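AlyGC (Glaciecola chathamensis, PDB 5GKD) probably cleaves alginate by beta-elimination, as a calcium-containing marine bacterial alginate lyase of polysaccharide lyase family 6. Local coordinates at residues Met539-Thr551 and Ser570-Phe582. Numbering follows the deposited sequence.
Sequences MQRNYRLAIKNST and SFADYIEVQDSQF
The ring of Tyr543 lies against Ala572, whose CB sits over one ring face, 3.8 Å from the centroid and shifted toward the hydroxyl end; the methyl touches Tyr543 CZ at 3.4 Å. With CG between the backbone N and the carbonyl carbon (chi1 67°), the ring is brought back over segment 570-582, and a water joins Tyr543 OH to Ser570 OG, which also bonds Gly567 O. On the other face of the sheet the roles are exchanged: the Tyr574 ring reaches back to Arg544, with Arg544 CB over its face and Arg544 CG 3.6 Å from Tyr574 CE2. The guanidinium is turned 73° from the ring plane; its NH1 shares a water with Tyr574 OH, while NH2 bonds Val434 O and Phe436 adds a cation-pi contact. Strands 543-548 and 574-578 run parallel, their axes 4.7 Å apart at closest approach, as adjoining rungs of the C-terminal right-handed parallel beta-helix, the kind of coil found in pectate lyase-like enzymes. Leu545 stacks in register on Ile575, and Ile547 on Val577, in buried ladders. Between them the backbone bonds run to and fro: Leu545 N to Tyr574 O, Glu576 N to Leu545 O, Ile547 N to Glu576 O (2.7 Å) and Gln578 N to Ile547 O. At the following corner, Ser580 OG accepts a nearly straight bond from Ser550 N (3.2 Å, 173°) and donates to Gln578 O, which also receives Asn549 N. One rung earlier Ser550 OG repeats the pattern, donating to Lys548 O and taking the N-H of Val516. Strand 510-514 continues the stack beyond 543-548, and strand 606-610 beyond 574-578, where Gln578 NE2 bonds Glu610 OE1 as well as Glu576 OE1.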
# COMPACT_ATOMS: atom_id res chain seq x y z
N MET A 539 2.44 3.06 7.41
CA MET A 539 3.16 3.52 8.59
C MET A 539 2.24 3.61 9.80
O MET A 539 1.02 3.72 9.68
CB MET A 539 3.81 4.88 8.34
CG MET A 539 4.79 4.88 7.19
SD MET A 539 5.54 6.49 6.90
CE MET A 539 6.52 6.69 8.37
N GLN A 540 2.86 3.57 10.97
CA GLN A 540 2.18 3.65 12.26
C GLN A 540 2.13 5.07 12.80
O GLN A 540 1.34 5.34 13.70
CB GLN A 540 2.90 2.75 13.27
CG GLN A 540 2.18 2.59 14.60
CD GLN A 540 3.08 2.04 15.68
OE1 GLN A 540 4.13 2.61 15.97
NE2 GLN A 540 2.67 0.93 16.30
N ARG A 541 2.91 5.97 12.23
CA ARG A 541 3.34 7.19 12.88
C ARG A 541 3.48 8.26 11.81
O ARG A 541 3.75 7.95 10.65
CB ARG A 541 4.68 6.89 13.57
CG ARG A 541 5.19 7.82 14.58
CD ARG A 541 6.37 7.15 15.22
NE ARG A 541 5.92 6.08 16.11
CZ ARG A 541 6.05 6.12 17.43
NH1 ARG A 541 6.63 7.16 18.01
NH2 ARG A 541 5.62 5.12 18.18
N ASN A 542 3.29 9.52 12.20
CA ASN A 542 3.54 10.62 11.27
C ASN A 542 5.06 10.86 11.12
O ASN A 542 5.87 10.28 11.84
CB ASN A 542 2.86 11.91 11.75
CG ASN A 542 1.35 11.75 11.93
OD1 ASN A 542 0.73 10.87 11.35
ND2 ASN A 542 0.76 12.62 12.73
N TYR A 543 5.44 11.73 10.19
CA TYR A 543 6.85 12.06 10.01
C TYR A 543 6.99 13.54 9.68
O TYR A 543 6.03 14.20 9.30
CB TYR A 543 7.51 11.19 8.91
CG TYR A 543 6.98 11.48 7.53
CD1 TYR A 543 5.79 10.92 7.09
CD2 TYR A 543 7.65 12.34 6.69
CE1 TYR A 543 5.29 11.21 5.85
CE2 TYR A 543 7.16 12.62 5.43
CZ TYR A 543 5.98 12.06 5.02
OH TYR A 543 5.50 12.37 3.77
N ARG A 544 8.22 14.05 9.82
CA ARG A 544 8.59 15.41 9.49
C ARG A 544 9.71 15.41 8.46
O ARG A 544 10.65 14.61 8.55
CB ARG A 544 9.04 16.18 10.75
CG ARG A 544 7.96 16.42 11.78
CD ARG A 544 8.53 16.81 13.13
NE ARG A 544 9.02 15.66 13.88
CZ ARG A 544 10.03 15.70 14.74
NH1 ARG A 544 10.65 16.85 14.97
NH2 ARG A 544 10.42 14.61 15.37
N LEU A 545 9.64 16.32 7.49
CA LEU A 545 10.67 16.45 6.46
C LEU A 545 10.98 17.93 6.26
O LEU A 545 10.09 18.71 5.92
CB LEU A 545 10.21 15.79 5.15
CG LEU A 545 11.10 15.98 3.92
CD1 LEU A 545 12.50 15.46 4.18
CD2 LEU A 545 10.49 15.30 2.70
N ALA A 546 12.24 18.31 6.48
CA ALA A 546 12.73 19.68 6.28
C ALA A 546 13.89 19.66 5.30
O ALA A 546 14.79 18.82 5.42
CB ALA A 546 13.17 20.32 7.59
N ILE A 547 13.86 20.56 4.33
CA ILE A 547 14.86 20.64 3.26
C ILE A 547 15.30 22.09 3.14
O ILE A 547 14.48 22.96 2.83
CB ILE A 547 14.30 20.11 1.93
CG1 ILE A 547 13.96 18.63 2.06
CG2 ILE A 547 15.29 20.34 0.80
CD1 ILE A 547 13.28 18.08 0.88
N LYS A 548 16.59 22.35 3.39
CA LYS A 548 17.11 23.71 3.46
C LYS A 548 18.43 23.80 2.71
O LYS A 548 19.29 22.93 2.87
CB LYS A 548 17.35 24.16 4.91
CG LYS A 548 16.24 23.81 5.85
CD LYS A 548 16.60 24.06 7.30
CE LYS A 548 15.39 23.71 8.17
NZ LYS A 548 15.62 23.93 9.63
N ASN A 549 18.59 24.85 1.91
CA ASN A 549 19.89 25.18 1.31
C ASN A 549 20.44 24.06 0.44
O ASN A 549 21.66 23.91 0.31
CB ASN A 549 20.92 25.52 2.39
CG ASN A 549 20.40 26.52 3.39
OD1 ASN A 549 20.35 26.25 4.59
ND2 ASN A 549 20.00 27.69 2.91
N SER A 550 19.58 23.25 -0.17
CA SER A 550 20.06 22.06 -0.85
C SER A 550 19.76 22.13 -2.34
O SER A 550 18.92 22.89 -2.79
CB SER A 550 19.44 20.79 -0.24
OG SER A 550 19.80 20.68 1.12
N THR A 551 20.46 21.29 -3.08
CA THR A 551 20.35 21.27 -4.53
C THR A 551 20.18 19.83 -4.99
O THR A 551 20.89 18.93 -4.53
CB THR A 551 21.61 21.88 -5.18
OG1 THR A 551 21.81 23.20 -4.66
CG2 THR A 551 21.44 21.96 -6.69
N SER A 570 0.31 7.44 4.45
CA SER A 570 1.37 8.11 5.20
C SER A 570 0.95 9.54 5.52
O SER A 570 0.06 10.10 4.87
CB SER A 570 2.69 8.10 4.41
OG SER A 570 2.63 8.93 3.26
N PHE A 571 1.58 10.13 6.53
CA PHE A 571 1.17 11.47 6.95
C PHE A 571 2.37 12.26 7.45
O PHE A 571 3.01 11.89 8.44
CB PHE A 571 0.08 11.42 8.02
CG PHE A 571 -0.54 12.78 8.31
CD1 PHE A 571 -1.60 13.25 7.56
CD2 PHE A 571 -0.02 13.60 9.31
CE1 PHE A 571 -2.14 14.50 7.80
CE2 PHE A 571 -0.57 14.84 9.56
CZ PHE A 571 -1.63 15.29 8.81
N ALA A 572 2.67 13.37 6.76
CA ALA A 572 3.70 14.30 7.20
C ALA A 572 3.08 15.40 8.07
O ALA A 572 2.25 16.17 7.60
CB ALA A 572 4.41 14.92 5.99
N ASP A 573 3.50 15.46 9.34
CA ASP A 573 3.18 16.62 10.17
C ASP A 573 3.60 17.93 9.49
O ASP A 573 2.91 18.95 9.61
CB ASP A 573 3.83 16.50 11.54
CG ASP A 573 3.03 15.59 12.51
OD1 ASP A 573 1.81 15.76 12.62
OD2 ASP A 573 3.61 14.74 13.19
N TYR A 574 4.72 17.92 8.77
CA TYR A 574 5.01 19.01 7.84
C TYR A 574 6.08 18.57 6.86
O TYR A 574 6.92 17.71 7.16
CB TYR A 574 5.46 20.30 8.54
CG TYR A 574 6.74 20.21 9.36
CD1 TYR A 574 8.00 20.30 8.76
CD2 TYR A 574 6.68 20.06 10.73
CE1 TYR A 574 9.16 20.21 9.53
CE2 TYR A 574 7.82 19.98 11.50
CZ TYR A 574 9.05 20.05 10.90
OH TYR A 574 10.16 19.98 11.71
N ILE A 575 6.03 19.18 5.69
CA ILE A 575 7.11 19.16 4.71
C ILE A 575 7.48 20.61 4.47
O ILE A 575 6.62 21.42 4.09
CB ILE A 575 6.68 18.47 3.41
CG1 ILE A 575 6.35 17.01 3.68
CG2 ILE A 575 7.77 18.56 2.36
CD1 ILE A 575 5.57 16.35 2.57
N GLU A 576 8.74 20.96 4.72
CA GLU A 576 9.20 22.34 4.59
C GLU A 576 10.43 22.41 3.70
O GLU A 576 11.44 21.75 3.97
CB GLU A 576 9.51 22.94 5.95
CG GLU A 576 9.23 24.42 5.97
CD GLU A 576 10.10 25.18 6.92
OE1 GLU A 576 9.77 26.36 7.18
OE2 GLU A 576 11.10 24.60 7.40
N VAL A 577 10.35 23.23 2.65
CA VAL A 577 11.43 23.45 1.70
C VAL A 577 11.79 24.93 1.72
O VAL A 577 10.93 25.78 1.44
CB VAL A 577 11.04 23.00 0.29
CG1 VAL A 577 12.18 23.25 -0.67
CG2 VAL A 577 10.64 21.52 0.29
N GLN A 578 13.05 25.24 2.04
CA GLN A 578 13.55 26.61 2.10
C GLN A 578 14.84 26.73 1.30
O GLN A 578 15.73 25.88 1.44
CB GLN A 578 13.82 27.07 3.54
CG GLN A 578 12.62 27.08 4.47
CD GLN A 578 11.63 28.17 4.11
OE1 GLN A 578 11.95 29.11 3.39
NE2 GLN A 578 10.41 28.04 4.62
N ASP A 579 14.94 27.76 0.47
CA ASP A 579 16.21 28.16 -0.15
C ASP A 579 16.90 26.99 -0.85
O ASP A 579 18.07 26.71 -0.61
CB ASP A 579 17.15 28.77 0.91
CG ASP A 579 16.47 29.85 1.74
OD1 ASP A 579 16.02 30.84 1.15
OD2 ASP A 579 16.38 29.71 2.98
N SER A 580 16.16 26.28 -1.71
CA SER A 580 16.66 25.06 -2.32
C SER A 580 16.42 25.07 -3.82
O SER A 580 15.52 25.76 -4.32
CB SER A 580 16.01 23.81 -1.67
OG SER A 580 16.37 23.69 -0.30
N GLN A 581 17.24 24.32 -4.56
CA GLN A 581 17.16 24.31 -6.01
C GLN A 581 16.90 22.90 -6.52
O GLN A 581 17.45 21.93 -6.00
CB GLN A 581 18.43 24.84 -6.66
CG GLN A 581 19.35 25.63 -5.74
CD GLN A 581 18.72 26.85 -5.14
OE1 GLN A 581 17.97 27.53 -5.78
NE2 GLN A 581 19.02 27.14 -3.91
N PHE A 582 16.11 22.81 -7.58
CA PHE A 582 15.75 21.53 -8.18
C PHE A 582 15.84 21.70 -9.68
O PHE A 582 15.25 22.64 -10.22
CB PHE A 582 14.33 21.11 -7.77
CG PHE A 582 14.11 21.10 -6.29
CD1 PHE A 582 13.87 22.27 -5.59
CD2 PHE A 582 14.12 19.90 -5.58
CE1 PHE A 582 13.67 22.25 -4.22
CE2 PHE A 582 13.92 19.88 -4.21
CZ PHE A 582 13.68 21.05 -3.53
O HOH W 1 3.41 8.46 8.16
O HOH W 2 2.83 11.67 3.39
O HOH W 3 10.13 19.70 14.26